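Local atomic coordinates of serine acetyltransferase (Entamoeba histolytica, PDB entry 3Q1X), a protein that probably catalyses the transfer of an acetyl group to the hydroxyl of L-serine, a step in cysteine biosynthesis. Residues D179-V185 and I198-L204; T203-M207 and K237-N241. One frame throughout, in Å; residues are numbered along the deposited sequence.

Contact 1: D179-V185 and I198-L204; sequences DHGVGVV and IYQSVTL. With SER (serine), chain B.
D179 and Y199 meet where two successive coils lie one on the other. Traced outward, the D179 side chain begins with CB, 3.8 Å from Y199 CE1. CG lies anti to the backbone N (chi1 -160°), which carries the carboxylate out past the ring. OD1 stands over one face of the H180 imidazole, offset toward its rim, while OD2 accepts a hydrogen bond from the bound serine's amino N at 2.7 Å; a carboxylate suits an ammonium partner. A water donates to OD2 and accepts from Y199 OH, whose other partner is H208 N of the second subunit. H180 brings CE1 to 2.9 Å from the serine OG.

Such stacking of coils builds the left-handed parallel beta-helix of hexapeptide-repeat transferases. Type II turns G181-V184 and Y199-V202 lie in register, joined by S201 N to V182 O at 2.8 Å. At the backbone angles of G181 and G183 (phi 95° and 90°) a CB would press on the preceding carbonyl O; at G183 it would also crowd S201 OG. Inside the coil, V184 CG2 packs on I198 CG2 at 3.8 Å, compact branched chains filling a narrow core. V185 N donates to V202 O, and L204 N to V185 O.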
loop_
_atom_site.group_PDB
_atom_site.type_symbol
_atom_site.label_atom_id
_atom_site.label_comp_id
_atom_site.label_asym_id
_atom_site.label_seq_id
_atom_site.Cartn_x
_atom_site.Cartn_y
_atom_site.Cartn_z
ATOM N N ASP A 179 14.851 -1.602 0.575
ATOM C CA ASP A 179 14.712 -0.163 0.417
ATOM C C ASP A 179 13.482 0.154 -0.402
ATOM O O ASP A 179 13.247 -0.474 -1.441
ATOM C CB ASP A 179 15.943 0.425 -0.281
ATOM C CG ASP A 179 16.094 1.918 -0.058
ATOM O OD1 ASP A 179 15.293 2.549 0.686
ATOM O OD2 ASP A 179 17.045 2.478 -0.624
ATOM N N HIS A 180 12.711 1.132 0.079
ATOM C CA HIS A 180 11.462 1.607 -0.559
ATOM C C HIS A 180 10.337 0.587 -0.400
ATOM O O HIS A 180 9.356 0.845 0.313
ATOM C CB HIS A 180 11.705 2.045 -2.006
ATOM C CG HIS A 180 12.584 3.251 -2.110
ATOM N ND1 HIS A 180 13.843 3.216 -2.675
ATOM C CD2 HIS A 180 12.398 4.520 -1.682
ATOM C CE1 HIS A 180 14.379 4.422 -2.616
ATOM N NE2 HIS A 180 13.525 5.231 -2.017
ATOM N N GLY A 181 10.466 -0.560 -1.062
ATOM C CA GLY A 181 9.764 -1.756 -0.632
ATOM C C GLY A 181 8.436 -2.036 -1.294
ATOM O O GLY A 181 8.036 -3.194 -1.388
ATOM N N VAL A 182 7.727 -1.001 -1.734
ATOM C CA VAL A 182 6.423 -1.252 -2.342
ATOM C C VAL A 182 6.545 -2.244 -3.497
ATOM O O VAL A 182 7.376 -2.065 -4.404
ATOM C CB VAL A 182 5.711 0.043 -2.764
ATOM C CG1 VAL A 182 4.502 -0.267 -3.627
ATOM C CG2 VAL A 182 5.273 0.816 -1.528
ATOM N N GLY A 183 5.726 -3.289 -3.446
ATOM C CA GLY A 183 5.674 -4.298 -4.507
ATOM C C GLY A 183 6.620 -5.470 -4.343
ATOM O O GLY A 183 6.610 -6.377 -5.181
ATOM N N VAL A 184 7.457 -5.448 -3.300
ATOM C CA VAL A 184 8.281 -6.606 -2.957
ATOM C C VAL A 184 7.402 -7.811 -2.615
ATOM O O VAL A 184 6.476 -7.721 -1.799
ATOM C CB VAL A 184 9.293 -6.281 -1.818
ATOM C CG1 VAL A 184 9.968 -7.529 -1.282
ATOM C CG2 VAL A 184 10.331 -5.302 -2.321
ATOM N N VAL A 185 7.699 -8.932 -3.258
ATOM C CA VAL A 185 7.006 -10.189 -2.994
ATOM C C VAL A 185 8.061 -11.264 -2.764
ATOM O O VAL A 185 8.933 -11.489 -3.608
ATOM C CB VAL A 185 6.048 -10.588 -4.150
ATOM C CG1 VAL A 185 5.530 -12.014 -3.977
ATOM C CG2 VAL A 185 4.881 -9.619 -4.234
ATOM N N ILE A 198 17.351 -5.412 -1.340
ATOM C CA ILE A 198 16.220 -5.546 -2.262
ATOM C C ILE A 198 15.488 -4.220 -2.420
ATOM O O ILE A 198 15.184 -3.551 -1.432
ATOM C CB ILE A 198 15.223 -6.649 -1.783
ATOM C CG1 ILE A 198 15.889 -8.030 -1.808
ATOM C CG2 ILE A 198 13.927 -6.641 -2.602
ATOM C CD1 ILE A 198 15.002 -9.172 -1.313
ATOM N N TYR A 199 15.189 -3.867 -3.666
ATOM C CA TYR A 199 14.467 -2.652 -3.990
ATOM C C TYR A 199 12.982 -2.874 -4.298
ATOM O O TYR A 199 12.484 -4.018 -4.355
ATOM C CB TYR A 199 15.163 -1.917 -5.135
ATOM C CG TYR A 199 16.458 -1.313 -4.692
ATOM C CD1 TYR A 199 16.496 -0.027 -4.148
ATOM C CD2 TYR A 199 17.654 -2.042 -4.761
ATOM C CE1 TYR A 199 17.692 0.531 -3.709
ATOM C CE2 TYR A 199 18.863 -1.490 -4.319
ATOM C CZ TYR A 199 18.870 -0.202 -3.801
ATOM O OH TYR A 199 20.046 0.349 -3.357
ATOM N N GLN A 200 12.291 -1.755 -4.494
ATOM C CA GLN A 200 10.869 -1.731 -4.803
ATOM C C GLN A 200 10.550 -2.657 -5.976
ATOM O O GLN A 200 11.382 -2.839 -6.873
ATOM C CB GLN A 200 10.405 -0.291 -5.087
ATOM C CG GLN A 200 11.101 0.433 -6.257
ATOM C CD GLN A 200 12.385 1.160 -5.867
ATOM O OE1 GLN A 200 13.084 0.761 -4.947
ATOM N NE2 GLN A 200 12.710 2.222 -6.602
ATOM N N SER A 201 9.370 -3.273 -5.930
ATOM C CA SER A 201 8.841 -4.064 -7.041
ATOM C C SER A 201 9.622 -5.332 -7.400
ATOM O O SER A 201 9.483 -5.855 -8.516
ATOM C CB SER A 201 8.694 -3.168 -8.279
ATOM O OG SER A 201 7.584 -2.302 -8.137
ATOM N N VAL A 202 10.414 -5.836 -6.454
ATOM C CA VAL A 202 11.168 -7.071 -6.664
ATOM C C VAL A 202 10.346 -8.273 -6.255
ATOM O O VAL A 202 9.802 -8.310 -5.148
ATOM C CB VAL A 202 12.502 -7.063 -5.898
ATOM C CG1 VAL A 202 13.050 -8.488 -5.710
ATOM C CG2 VAL A 202 13.499 -6.179 -6.615
ATOM N N THR A 203 10.255 -9.247 -7.149
ATOM C CA THR A 203 9.660 -10.539 -6.809
ATOM C C THR A 203 10.716 -11.628 -6.668
ATOM O O THR A 203 11.536 -11.838 -7.570
ATOM C CB THR A 203 8.580 -10.973 -7.823
ATOM O OG1 THR A 203 7.497 -10.026 -7.799
ATOM C CG2 THR A 203 8.041 -12.364 -7.476
ATOM N N LEU A 204 10.689 -12.297 -5.519
ATOM C CA LEU A 204 11.399 -13.552 -5.306
ATOM C C LEU A 204 10.311 -14.583 -5.096
ATOM O O LEU A 204 9.908 -14.847 -3.968
ATOM C CB LEU A 204 12.313 -13.482 -4.081
ATOM C CG LEU A 204 13.617 -12.696 -4.238
ATOM C CD1 LEU A 204 14.316 -12.570 -2.905
ATOM C CD2 LEU A 204 14.543 -13.364 -5.259
HETATM N N SER B . 17.296 5.169 -0.926
HETATM C CA SER B . 18.340 5.194 -1.996
HETATM C C SER B . 18.931 6.589 -2.135
HETATM O O SER B . 18.492 7.531 -1.478
HETATM C CB SER B . 17.748 4.733 -3.331
HETATM O OG SER B . 16.767 5.649 -3.800
HETATM O OXT SER B . 19.858 6.799 -2.908
HETATM O O HOH W 1 19.552 2.018 -1.447
#

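Contact 2: T203-M207 and K237-N241; sequences TLGAM and KVLGN. With SER (serine), chain C.
L239 lies between T203 of the neighbouring strand and M207 just past its end: L239 CD2 rests on T203 CG2 at 3.6 Å, and L239 CD1 lies 3.5 Å from M207 CE. The methionine's CG and SD already lie alongside L239 CD1, and the bend at chi3 (-60°) turns CE back onto it; a flexible thioether suits such wrapping. G205 suits its place because a CB would clash with T203 CG2. On the opposite face L204 and V238 lie side by side, L204 CD2 3.8 Å from V238 CB, apolar chains suited to the coil interior.

Three backbone bonds of 2.8 to 3.0 Å set this register: V238 N to T203 O, G205 N to V238 O, and G240 N to G205 O. K237 lays its CD methylene 3.7 Å from T203 OG1, which is hydrogen-bonded to Q200 NE2 of the third subunit; K237 NZ is held by G235 O and by N253 OD1 of that subunit. W255, on the next strand, backs both M207 and L239. A206 O approaches CB of a bound serine at 3.3 Å. These are adjacent parallel rungs of a left-handed beta-helix, ending at the serine pocket that A206 lines with H208, R222 and H223.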
loop_
_atom_site.group_PDB
_atom_site.type_symbol
_atom_site.label_atom_id
_atom_site.label_comp_id
_atom_site.label_asym_id
_atom_site.label_seq_id
_atom_site.Cartn_x
_atom_site.Cartn_y
_atom_site.Cartn_z
ATOM N N THR A 203 10.255 -9.247 -7.149
ATOM C CA THR A 203 9.660 -10.539 -6.809
ATOM C C THR A 203 10.716 -11.628 -6.668
ATOM O O THR A 203 11.536 -11.838 -7.570
ATOM C CB THR A 203 8.580 -10.973 -7.823
ATOM O OG1 THR A 203 7.497 -10.026 -7.799
ATOM C CG2 THR A 203 8.041 -12.364 -7.476
ATOM N N LEU A 204 10.689 -12.297 -5.519
ATOM C CA LEU A 204 11.399 -13.552 -5.306
ATOM C C LEU A 204 10.311 -14.583 -5.096
ATOM O O LEU A 204 9.908 -14.847 -3.968
ATOM C CB LEU A 204 12.313 -13.482 -4.081
ATOM C CG LEU A 204 13.617 -12.696 -4.238
ATOM C CD1 LEU A 204 14.316 -12.570 -2.905
ATOM C CD2 LEU A 204 14.543 -13.364 -5.259
ATOM N N GLY A 205 9.808 -15.130 -6.197
ATOM C CA GLY A 205 8.565 -15.881 -6.140
ATOM C C GLY A 205 8.336 -16.862 -7.261
ATOM O O GLY A 205 9.270 -17.501 -7.742
ATOM N N ALA A 206 7.069 -16.985 -7.655
ATOM C CA ALA A 206 6.652 -17.935 -8.667
ATOM C C ALA A 206 5.406 -17.440 -9.389
ATOM O O ALA A 206 4.654 -16.623 -8.853
ATOM C CB ALA A 206 6.390 -19.305 -8.029
ATOM N N MET A 207 5.209 -17.938 -10.608
ATOM C CA MET A 207 3.979 -17.726 -11.367
ATOM C C MET A 207 3.385 -19.064 -11.729
ATOM O O MET A 207 4.118 -20.016 -11.991
ATOM C CB MET A 207 4.267 -17.012 -12.676
ATOM C CG MET A 207 4.694 -15.599 -12.554
ATOM S SD MET A 207 4.730 -14.918 -14.208
ATOM C CE MET A 207 5.935 -15.952 -15.055
ATOM N N LYS A 237 12.146 -9.506 -11.572
ATOM C CA LYS A 237 11.240 -10.622 -11.297
ATOM C C LYS A 237 12.015 -11.931 -11.359
ATOM O O LYS A 237 12.327 -12.431 -12.445
ATOM C CB LYS A 237 10.049 -10.656 -12.274
ATOM C CG LYS A 237 9.234 -9.351 -12.403
ATOM C CD LYS A 237 8.818 -8.798 -11.042
ATOM C CE LYS A 237 7.919 -7.559 -11.170
ATOM N NZ LYS A 237 8.496 -6.449 -11.976
ATOM N N VAL A 238 12.310 -12.479 -10.189
ATOM C CA VAL A 238 13.094 -13.707 -10.079
ATOM C C VAL A 238 12.136 -14.829 -9.714
ATOM O O VAL A 238 11.570 -14.844 -8.615
ATOM C CB VAL A 238 14.223 -13.562 -9.032
ATOM C CG1 VAL A 238 15.140 -14.782 -9.047
ATOM C CG2 VAL A 238 15.026 -12.294 -9.299
ATOM N N LEU A 239 11.928 -15.754 -10.649
ATOM C CA LEU A 239 10.828 -16.698 -10.526
ATOM C C LEU A 239 11.239 -18.157 -10.646
ATOM O O LEU A 239 12.089 -18.514 -11.462
ATOM C CB LEU A 239 9.722 -16.372 -11.541
ATOM C CG LEU A 239 9.155 -14.941 -11.536
ATOM C CD1 LEU A 239 8.219 -14.736 -12.692
ATOM C CD2 LEU A 239 8.441 -14.592 -10.228
ATOM N N GLY A 240 10.616 -18.994 -9.822
ATOM C CA GLY A 240 10.790 -20.438 -9.911
ATOM C C GLY A 240 11.780 -20.995 -8.911
ATOM O O GLY A 240 12.466 -20.243 -8.204
ATOM N N ASN A 241 11.851 -22.323 -8.857
ATOM C CA ASN A 241 12.786 -23.018 -7.986
ATOM C C ASN A 241 14.183 -22.960 -8.602
ATOM O O ASN A 241 14.689 -23.948 -9.143
ATOM C CB ASN A 241 12.335 -24.470 -7.766
ATOM C CG ASN A 241 13.271 -25.247 -6.840
ATOM O OD1 ASN A 241 14.108 -24.667 -6.139
ATOM N ND2 ASN A 241 13.132 -26.571 -6.841
HETATM N N SER C . 1.300 -17.525 -4.237
HETATM C CA SER C . 2.043 -18.314 -5.266
HETATM C C SER C . 2.862 -19.415 -4.608
HETATM O O SER C . 2.916 -19.517 -3.384
HETATM C CB SER C . 2.953 -17.398 -6.089
HETATM O OG SER C . 3.985 -16.843 -5.285
HETATM O OXT SER C . 3.484 -20.222 -5.288
#

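Overall arrangement
Contacts 1 and 2 follow one another through three coils of the beta-helix, their centres about 12 Å apart. Strand 203-205 is common to both: it ends contact 1 and begins contact 2, sharing T203 and L204. In its parallel sheet the order is 185-186, 203-205, 237-239, so the chain climbs one coil with each contact, although 29 residues separate the segments of contact 2 and only 12 those of contact 1. The two also touch directly, S201 O lying 3.5 Å from K237 CE. Both border the third subunit. D179 and A206 approach serines at different subunit interfaces, so each pocket combines residues from two chains of the trimer.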